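Local atomic coordinates of tetratricopeptide repeat protein (Parabacteroides merdae ATCC 43184, PDB entry 4R7S), a protein that is of unknown function but, as a tetratricopeptide repeat protein built of stacked helical hairpins, probably serves as a scaffold for binding other proteins or peptides. Residues Ala29-Glu34 with Tyr41-Asn46; Asn105-Glu110 with Phe132-Glu137; Leu118-Gln121 with Trp127-Gln130. All blocks are in the same frame, centred on the assembly; numbering follows the deposited sequence.

Contact 1: Ala29-Glu34 with Tyr41-Asn46; sequences AAMRKE and YALLTN. With NO3 (nitrate ion), chain B.
Met31 and Leu44 meet because both hold CG anti to their own carbonyl carbon, beside the backbone N, chi1 being -77° for Met31 and -75° for Leu44; beyond that, the selenomethionine chain runs straight through chi2 and bends only at chi3 (52°). The bend lays SE and CE against the branch of Leu44, whose side chain the Met31 chain crosses at roughly a right angle. SE lies 3.6 Å from Leu44 CG, and the terminal CE of Met31 reaches Leu44 CD2 at 3.7 Å. Leu43 approaches differently: its chain and that of Met31 slide past each other in opposite directions, leaving Leu43 CD1 4.0 Å from Met31 CG. The same methyl, Leu43 CD1, also touches Ala30 CB at 4.1 Å, so one leucine branch fits against two consecutive residues of helix 20-33. Everything that touches is apolar; the axes of 29-33 and 41-46 approach to 10.7 Å, and the Met31 chain reaches across to Leu44. Outside the pair, Leu43 also packs on Tyr4 and Ile8 of helix 2-16, while Leu44 rests on Ala67 of helix 57-68. Lys33 NZ, remote from this interface, donates to O1 of a nitrate ion, probably from the crystallisation liquor. The two short segments, the end of helix 20-33 and the start of helix 40-52, run nearly antiparallel, as successive helices do in tetratricopeptide repeats.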
loop_
_atom_site.group_PDB
_atom_site.type_symbol
_atom_site.label_atom_id
_atom_site.label_comp_id
_atom_site.label_asym_id
_atom_site.label_seq_id
_atom_site.Cartn_x
_atom_site.Cartn_y
_atom_site.Cartn_z
ATOM N N ALA A 29 12.071 -27.320 -5.463
ATOM C CA ALA A 29 12.848 -28.555 -5.466
ATOM C C ALA A 29 12.884 -29.179 -4.066
ATOM O O ALA A 29 12.702 -30.399 -3.921
ATOM C CB ALA A 29 14.252 -28.286 -5.974
ATOM N N ALA A 30 13.096 -28.348 -3.034
ATOM C CA ALA A 30 13.110 -28.831 -1.662
ATOM C C ALA A 30 11.793 -29.538 -1.352
ATOM O O ALA A 30 11.817 -30.688 -0.905
ATOM C CB ALA A 30 13.349 -27.684 -0.693
HETATM N N MSE A 31 10.659 -28.922 -1.735
HETATM C CA MSE A 31 9.328 -29.492 -1.501
HETATM C C MSE A 31 9.005 -30.751 -2.321
HETATM O O MSE A 31 8.160 -31.545 -1.898
HETATM C CB MSE A 31 8.271 -28.435 -1.691
HETATM C CG MSE A 31 8.231 -27.528 -0.492
HETATM SE SE MSE A 31 6.906 -26.200 -0.629
HETATM C CE MSE A 31 5.303 -27.429 -1.074
ATOM N N ARG A 32 9.688 -30.973 -3.447
ATOM C CA ARG A 32 9.507 -32.215 -4.200
ATOM C C ARG A 32 10.292 -33.315 -3.527
ATOM O O ARG A 32 9.904 -34.483 -3.625
ATOM C CB ARG A 32 9.944 -32.075 -5.659
ATOM C CG ARG A 32 8.979 -31.284 -6.532
ATOM C CD ARG A 32 9.360 -31.370 -8.003
ATOM N NE ARG A 32 10.643 -30.724 -8.292
ATOM C CZ ARG A 32 10.778 -29.464 -8.693
ATOM N NH1 ARG A 32 9.706 -28.693 -8.864
ATOM N NH2 ARG A 32 11.983 -28.968 -8.940
ATOM N N LYS A 33 11.409 -32.951 -2.840
ATOM C CA LYS A 33 12.265 -33.935 -2.143
ATOM C C LYS A 33 11.553 -34.468 -0.892
ATOM O O LYS A 33 11.539 -35.677 -0.698
ATOM C CB LYS A 33 13.663 -33.369 -1.802
ATOM C CG LYS A 33 14.626 -34.355 -1.124
ATOM C CD LYS A 33 15.152 -35.473 -2.034
ATOM C CE LYS A 33 16.089 -36.409 -1.294
ATOM N NZ LYS A 33 16.536 -37.557 -2.133
ATOM N N GLU A 34 10.935 -33.599 -0.085
ATOM C CA GLU A 34 10.212 -34.032 1.121
ATOM C C GLU A 34 8.775 -33.497 1.067
ATOM O O GLU A 34 8.441 -32.544 1.776
ATOM C CB GLU A 34 10.937 -33.595 2.414
ATOM C CG GLU A 34 12.375 -34.092 2.529
ATOM C CD GLU A 34 13.051 -34.054 3.889
ATOM O OE1 GLU A 34 12.357 -33.891 4.918
ATOM O OE2 GLU A 34 14.284 -34.265 3.925
ATOM N N TYR A 41 5.008 -25.521 5.172
ATOM C CA TYR A 41 4.181 -24.309 5.208
ATOM C C TYR A 41 5.103 -23.047 5.309
ATOM O O TYR A 41 4.736 -21.970 4.839
ATOM C CB TYR A 41 3.170 -24.371 6.383
ATOM C CG TYR A 41 3.823 -24.049 7.708
ATOM C CD1 TYR A 41 4.561 -25.011 8.396
ATOM C CD2 TYR A 41 3.809 -22.751 8.218
ATOM C CE1 TYR A 41 5.249 -24.695 9.571
ATOM C CE2 TYR A 41 4.497 -22.424 9.389
ATOM C CZ TYR A 41 5.205 -23.402 10.070
ATOM O OH TYR A 41 5.867 -23.086 11.228
ATOM N N ALA A 42 6.282 -23.195 5.934
ATOM C CA ALA A 42 7.218 -22.086 6.048
ATOM C C ALA A 42 7.871 -21.831 4.709
ATOM O O ALA A 42 8.089 -20.672 4.345
ATOM C CB ALA A 42 8.269 -22.380 7.099
ATOM N N LEU A 43 8.158 -22.906 3.965
ATOM C CA LEU A 43 8.779 -22.811 2.656
ATOM C C LEU A 43 7.805 -22.174 1.687
ATOM O O LEU A 43 8.212 -21.309 0.903
ATOM C CB LEU A 43 9.240 -24.193 2.151
ATOM C CG LEU A 43 10.331 -24.889 2.960
ATOM C CD1 LEU A 43 10.910 -26.075 2.173
ATOM C CD2 LEU A 43 11.433 -23.900 3.356
ATOM N N LEU A 44 6.504 -22.554 1.787
ATOM C CA LEU A 44 5.438 -22.007 0.948
ATOM C C LEU A 44 5.252 -20.511 1.214
ATOM O O LEU A 44 4.979 -19.775 0.272
ATOM C CB LEU A 44 4.119 -22.767 1.122
ATOM C CG LEU A 44 4.106 -24.137 0.439
ATOM C CD1 LEU A 44 3.220 -25.134 1.167
ATOM C CD2 LEU A 44 3.779 -24.039 -1.033
ATOM N N THR A 45 5.495 -20.047 2.453
ATOM C CA THR A 45 5.369 -18.626 2.806
ATOM C C THR A 45 6.447 -17.837 2.062
ATOM O O THR A 45 6.093 -16.880 1.364
ATOM C CB THR A 45 5.387 -18.392 4.331
ATOM O OG1 THR A 45 4.487 -19.298 4.968
ATOM C CG2 THR A 45 4.957 -17.004 4.700
ATOM N N ASN A 46 7.740 -18.269 2.177
ATOM C CA ASN A 46 8.911 -17.687 1.497
ATOM C C ASN A 46 8.698 -17.666 -0.012
ATOM O O ASN A 46 8.891 -16.626 -0.635
ATOM C CB ASN A 46 10.194 -18.482 1.808
ATOM C CG ASN A 46 10.644 -18.525 3.253
ATOM O OD1 ASN A 46 10.481 -17.562 4.025
ATOM N ND2 ASN A 46 11.301 -19.640 3.613
HETATM N N NO3 B . 13.138 -38.969 -1.495
HETATM O O1 NO3 B . 13.858 -39.286 -2.427
HETATM O O2 NO3 B . 13.504 -38.272 -0.563
HETATM O O3 NO3 B . 11.888 -39.414 -1.480
#

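Contact 2: Asn105-Glu110 with Phe132-Glu137; sequences NPEHQE and FDKILE. With EDO (1,2-ethanediol), chain I.
Gln109 and Ile135 sit where the backbones come closest, their CA atoms 5.9 Å apart, just after a type I turn from Asn105 to His108 has led the chain into helix 109-121. The extended Gln109 side chain crosses that of Ile135 at a slant and sets OE1 3.7 Å from Ile135 CG2; the same oxygen accepts a hydrogen bond from Asn139 ND2. At the turn, Lys134 passes its aliphatic part beside the carbonyl of Pro106, with CE 3.6 Å from Pro106 O, and its NZ forms a salt bridge with Glu137 OE2 at 3.3 Å, the hydrogen bond within it weak. Asn105 OD1 accepts from Glu107 N at 3.1 Å, forming an Asx turn, although the donor stands above the carbonyl plane. Glu110 starts its side chain away from 132-137; its OE1 pairs with Arg144, and OE2 accepts from O2 of a 1,2-ethanediol, probably a crystallisation additive, at 3.2 Å. Replacing Glu110 by an alanine removes the carboxylate, which would probably leave Arg144 without its charge partner here. Across the two segments aliphatic carbons thus lie against polar oxygens, while the hydrogen bonds and salt bridges are made within each segment or to partners outside the pair, consistent with a place at the surface.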
loop_
_atom_site.group_PDB
_atom_site.type_symbol
_atom_site.label_atom_id
_atom_site.label_comp_id
_atom_site.label_asym_id
_atom_site.label_seq_id
_atom_site.Cartn_x
_atom_site.Cartn_y
_atom_site.Cartn_z
ATOM N N ASN A 105 -5.394 -11.253 17.173
ATOM C CA ASN A 105 -4.578 -10.224 17.848
ATOM C C ASN A 105 -5.212 -8.868 17.590
ATOM O O ASN A 105 -4.909 -8.203 16.595
ATOM C CB ASN A 105 -3.077 -10.234 17.448
ATOM C CG ASN A 105 -2.188 -9.248 18.227
ATOM O OD1 ASN A 105 -2.627 -8.535 19.143
ATOM N ND2 ASN A 105 -0.892 -9.210 17.901
ATOM N N PRO A 106 -6.143 -8.436 18.478
ATOM C CA PRO A 106 -6.796 -7.138 18.261
ATOM C C PRO A 106 -5.846 -5.938 18.386
ATOM O O PRO A 106 -6.298 -4.819 18.130
ATOM C CB PRO A 106 -7.896 -7.108 19.345
ATOM C CG PRO A 106 -8.042 -8.530 19.825
ATOM C CD PRO A 106 -6.661 -9.082 19.708
ATOM N N GLU A 107 -4.546 -6.157 18.724
ATOM C CA GLU A 107 -3.581 -5.055 18.872
ATOM C C GLU A 107 -2.450 -5.077 17.822
ATOM O O GLU A 107 -1.441 -4.376 18.010
ATOM C CB GLU A 107 -2.967 -5.043 20.286
ATOM C CG GLU A 107 -3.965 -4.850 21.413
ATOM C CD GLU A 107 -3.376 -4.602 22.793
ATOM O OE1 GLU A 107 -2.132 -4.489 22.910
ATOM O OE2 GLU A 107 -4.170 -4.480 23.756
ATOM N N HIS A 108 -2.606 -5.860 16.727
ATOM C CA HIS A 108 -1.591 -5.954 15.661
ATOM C C HIS A 108 -1.684 -4.691 14.790
ATOM O O HIS A 108 -2.619 -4.535 13.995
ATOM C CB HIS A 108 -1.761 -7.247 14.837
ATOM C CG HIS A 108 -0.607 -7.550 13.927
ATOM N ND1 HIS A 108 -0.741 -7.493 12.551
ATOM C CD2 HIS A 108 0.653 -7.948 14.223
ATOM C CE1 HIS A 108 0.441 -7.815 12.055
ATOM N NE2 HIS A 108 1.313 -8.105 13.021
ATOM N N GLN A 109 -0.721 -3.778 14.988
ATOM C CA GLN A 109 -0.668 -2.446 14.377
ATOM C C GLN A 109 -0.639 -2.434 12.842
ATOM O O GLN A 109 -1.335 -1.609 12.264
ATOM C CB GLN A 109 0.488 -1.612 14.950
ATOM C CG GLN A 109 0.241 -1.277 16.422
ATOM C CD GLN A 109 1.294 -0.394 17.052
ATOM O OE1 GLN A 109 1.662 0.658 16.531
ATOM N NE2 GLN A 109 1.740 -0.760 18.243
ATOM N N GLU A 110 0.109 -3.312 12.180
ATOM C CA GLU A 110 0.101 -3.296 10.711
ATOM C C GLU A 110 -1.274 -3.688 10.171
ATOM O O GLU A 110 -1.727 -3.085 9.198
ATOM C CB GLU A 110 1.178 -4.211 10.122
ATOM C CG GLU A 110 1.248 -4.170 8.596
ATOM C CD GLU A 110 1.902 -2.938 7.995
ATOM O OE1 GLU A 110 2.566 -2.175 8.736
ATOM O OE2 GLU A 110 1.783 -2.757 6.764
ATOM N N PHE A 132 -7.922 3.276 13.682
ATOM C CA PHE A 132 -6.828 4.238 13.898
ATOM C C PHE A 132 -6.756 4.598 15.392
ATOM O O PHE A 132 -5.654 4.692 15.942
ATOM C CB PHE A 132 -6.945 5.471 12.993
ATOM C CG PHE A 132 -6.981 5.125 11.519
ATOM C CD1 PHE A 132 -5.982 4.341 10.942
ATOM C CD2 PHE A 132 -8.015 5.580 10.707
ATOM C CE1 PHE A 132 -6.037 3.988 9.591
ATOM C CE2 PHE A 132 -8.056 5.250 9.343
ATOM C CZ PHE A 132 -7.069 4.457 8.796
ATOM N N ASP A 133 -7.915 4.647 16.071
ATOM C CA ASP A 133 -7.934 4.892 17.521
ATOM C C ASP A 133 -7.267 3.739 18.276
ATOM O O ASP A 133 -6.519 3.997 19.214
ATOM C CB ASP A 133 -9.358 5.109 18.035
ATOM C CG ASP A 133 -9.970 6.453 17.673
ATOM O OD1 ASP A 133 -9.200 7.438 17.497
ATOM O OD2 ASP A 133 -11.226 6.539 17.614
ATOM N N LYS A 134 -7.506 2.473 17.842
ATOM C CA LYS A 134 -6.919 1.271 18.451
ATOM C C LYS A 134 -5.410 1.356 18.418
ATOM O O LYS A 134 -4.788 1.000 19.411
ATOM C CB LYS A 134 -7.404 -0.027 17.758
ATOM C CG LYS A 134 -7.172 -1.317 18.566
ATOM C CD LYS A 134 -8.116 -1.491 19.771
ATOM C CE LYS A 134 -7.723 -2.640 20.666
ATOM N NZ LYS A 134 -8.595 -2.723 21.869
ATOM N N ILE A 135 -4.820 1.833 17.292
ATOM C CA ILE A 135 -3.368 2.013 17.155
ATOM C C ILE A 135 -2.878 3.033 18.197
ATOM O O ILE A 135 -1.981 2.724 18.974
ATOM C CB ILE A 135 -2.932 2.427 15.722
ATOM C CG1 ILE A 135 -3.424 1.410 14.681
ATOM C CG2 ILE A 135 -1.397 2.596 15.669
ATOM C CD1 ILE A 135 -3.226 1.743 13.254
ATOM N N LEU A 136 -3.503 4.217 18.246
ATOM C CA LEU A 136 -3.124 5.272 19.190
ATOM C C LEU A 136 -3.304 4.871 20.673
ATOM O O LEU A 136 -2.622 5.414 21.540
ATOM C CB LEU A 136 -3.904 6.546 18.887
ATOM C CG LEU A 136 -3.406 7.278 17.664
ATOM C CD1 LEU A 136 -4.480 8.166 17.106
ATOM C CD2 LEU A 136 -2.095 8.016 17.950
ATOM N N GLU A 137 -4.193 3.915 20.948
ATOM C CA GLU A 137 -4.451 3.399 22.290
ATOM C C GLU A 137 -3.276 2.483 22.699
ATOM O O GLU A 137 -2.954 2.418 23.893
ATOM C CB GLU A 137 -5.812 2.668 22.285
ATOM C CG GLU A 137 -6.131 1.716 23.423
ATOM C CD GLU A 137 -7.390 0.892 23.201
ATOM O OE1 GLU A 137 -8.310 1.376 22.497
ATOM O OE2 GLU A 137 -7.454 -0.245 23.726
HETATM C C1 EDO I . 0.054 0.538 3.806
HETATM O O1 EDO I . -0.673 0.010 2.707
HETATM C C2 EDO I . 1.113 -0.492 4.286
HETATM O O2 EDO I . 1.899 0.054 5.340
#

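Contact 3: Leu118-Gln121 with Trp127-Gln130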
loop_
_atom_site.group_PDB
_atom_site.type_symbol
_atom_site.label_atom_id
_atom_site.label_comp_id
_atom_site.label_asym_id
_atom_site.label_seq_id
_atom_site.Cartn_x
_atom_site.Cartn_y
_atom_site.Cartn_z
ATOM N N LEU A 118 -8.578 0.195 4.235
ATOM C CA LEU A 118 -9.586 -0.546 3.466
ATOM C C LEU A 118 -10.974 -0.043 3.774
ATOM O O LEU A 118 -11.790 0.094 2.856
ATOM C CB LEU A 118 -9.554 -2.055 3.742
ATOM C CG LEU A 118 -8.534 -2.904 3.035
ATOM C CD1 LEU A 118 -8.786 -4.352 3.350
ATOM C CD2 LEU A 118 -8.583 -2.705 1.514
ATOM N N TYR A 119 -11.250 0.212 5.071
ATOM C CA TYR A 119 -12.540 0.695 5.523
ATOM C C TYR A 119 -12.816 2.093 4.934
ATOM O O TYR A 119 -13.970 2.394 4.608
ATOM C CB TYR A 119 -12.617 0.712 7.063
ATOM C CG TYR A 119 -12.992 -0.607 7.718
ATOM C CD1 TYR A 119 -13.951 -1.446 7.149
ATOM C CD2 TYR A 119 -12.455 -0.973 8.952
ATOM C CE1 TYR A 119 -14.337 -2.636 7.773
ATOM C CE2 TYR A 119 -12.833 -2.157 9.583
ATOM C CZ TYR A 119 -13.772 -2.989 8.987
ATOM O OH TYR A 119 -14.160 -4.149 9.612
ATOM N N ILE A 120 -11.754 2.927 4.759
ATOM C CA ILE A 120 -11.901 4.259 4.168
ATOM C C ILE A 120 -12.368 4.061 2.722
ATOM O O ILE A 120 -13.404 4.599 2.334
ATOM C CB ILE A 120 -10.612 5.122 4.269
ATOM C CG1 ILE A 120 -10.346 5.598 5.701
ATOM C CG2 ILE A 120 -10.672 6.318 3.310
ATOM C CD1 ILE A 120 -8.920 6.169 5.911
ATOM N N GLN A 121 -11.637 3.233 1.972
ATOM C CA GLN A 121 -11.902 2.887 0.581
ATOM C C GLN A 121 -13.302 2.310 0.410
ATOM O O GLN A 121 -13.936 2.590 -0.600
ATOM C CB GLN A 121 -10.844 1.899 0.097
ATOM C CG GLN A 121 -10.973 1.436 -1.346
ATOM C CD GLN A 121 -9.897 0.450 -1.732
ATOM O OE1 GLN A 121 -8.803 0.390 -1.141
ATOM N NE2 GLN A 121 -10.179 -0.332 -2.756
ATOM N N TRP A 127 -15.845 2.491 11.125
ATOM C CA TRP A 127 -14.946 1.369 11.442
ATOM C C TRP A 127 -13.472 1.739 11.210
ATOM O O TRP A 127 -12.631 1.247 11.962
ATOM C CB TRP A 127 -15.290 0.059 10.710
ATOM C CG TRP A 127 -16.671 -0.530 10.860
ATOM C CD1 TRP A 127 -17.226 -1.481 10.051
ATOM C CD2 TRP A 127 -17.664 -0.228 11.859
ATOM N NE1 TRP A 127 -18.499 -1.782 10.471
ATOM C CE2 TRP A 127 -18.795 -1.032 11.581
ATOM C CE3 TRP A 127 -17.697 0.615 12.984
ATOM C CZ2 TRP A 127 -19.948 -1.007 12.375
ATOM C CZ3 TRP A 127 -18.865 0.693 13.731
ATOM C CH2 TRP A 127 -19.968 -0.125 13.437
ATOM N N ALA A 128 -13.165 2.629 10.224
ATOM C CA ALA A 128 -11.790 3.100 9.975
ATOM C C ALA A 128 -11.284 3.898 11.184
ATOM O O ALA A 128 -10.204 3.630 11.713
ATOM C CB ALA A 128 -11.738 3.950 8.726
ATOM N N GLU A 129 -12.134 4.794 11.682
ATOM C CA GLU A 129 -11.899 5.642 12.845
ATOM C C GLU A 129 -11.490 4.789 14.058
ATOM O O GLU A 129 -10.489 5.089 14.713
ATOM C CB GLU A 129 -13.190 6.424 13.145
ATOM C CG GLU A 129 -12.972 7.761 13.825
ATOM C CD GLU A 129 -14.235 8.425 14.336
ATOM O OE1 GLU A 129 -15.123 8.748 13.513
ATOM O OE2 GLU A 129 -14.335 8.622 15.567
ATOM N N GLN A 130 -12.245 3.696 14.319
ATOM C CA GLN A 130 -12.021 2.799 15.452
ATOM C C GLN A 130 -10.671 2.044 15.344
ATOM O O GLN A 130 -10.001 1.854 16.362
ATOM C CB GLN A 130 -13.210 1.842 15.620
ATOM C CG GLN A 130 -14.462 2.591 16.090
ATOM C CD GLN A 130 -15.719 1.756 16.232
ATOM O OE1 GLN A 130 -15.688 0.591 16.649
ATOM N NE2 GLN A 130 -16.869 2.380 15.982
#
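Tyr119 offers one face of its ring to Trp127 CB, and this pairing, with Ala128 beside it, is the tight part of the contact. Trp127 CB stands 3.5 Å from the centroid of the Tyr119 ring, 16° off the ring normal, which makes a CH-pi contact over the face. The indole then follows as an edge-to-face partner: its five-membered ring turns an edge toward the tyrosine face, with the two planes at 70° and the centroids 5.2 Å apart. The leading atom of that edge is Trp127 CD1, 3.9 Å from Tyr119 CE1. A chi1 of -56° at Trp127 sets CG anti to the carbonyl carbon, and from there the indole leads away from helix 109-121, with the five-membered ring meeting the tyrosine and the six-membered ring extending beyond it.

Ala128 fills the inner side. Its CB is 3.7 Å from Tyr119 CB and equally 3.7 Å from Ile120 CG1, a small side chain set against two neighbours on helix 109-121, and the CA atoms of Tyr119 and Ala128 come within 5.1 Å. This side continues into the core, since Ile120 and Ala128 both also lie on Leu152 of helix 143-156. Tyr119, for its part, touches Leu95 of helix 91-104. The Trp127 side is looser: the residue is exposed, and its ring meets the tyrosine along one edge alone. Apart from the ring pair and the CH-pi contact, apolar side chains and some backbone atoms meet. Cohesion between 118-121 and 127-130 therefore rests on close shape fit and on the weak attraction of C-H groups for an aromatic face, without hydrogen bonding between the two segments.

In the fold
Contacts 2 and 3 join the same two helices, 109-121 and 125-138, with contact 3 nested inside the loop that contact 2 closes; their centres lie 13 Å apart, and Phe132 CE2 meets Ile120 CD1 at 3.7 Å to connect them. Contact 3, near the turn of this hairpin, is partly buried and combines aromatic with aliphatic packing, whereas contact 2, at its open end, is a surface contact rich in polar groups. Contact 1 belongs to another tetratricopeptide repeat region and joins helices 20-33 and 40-52. It is also partly buried, but purely aliphatic apart from selenium, and about 13 Å separates its nearest atoms from those of contact 2.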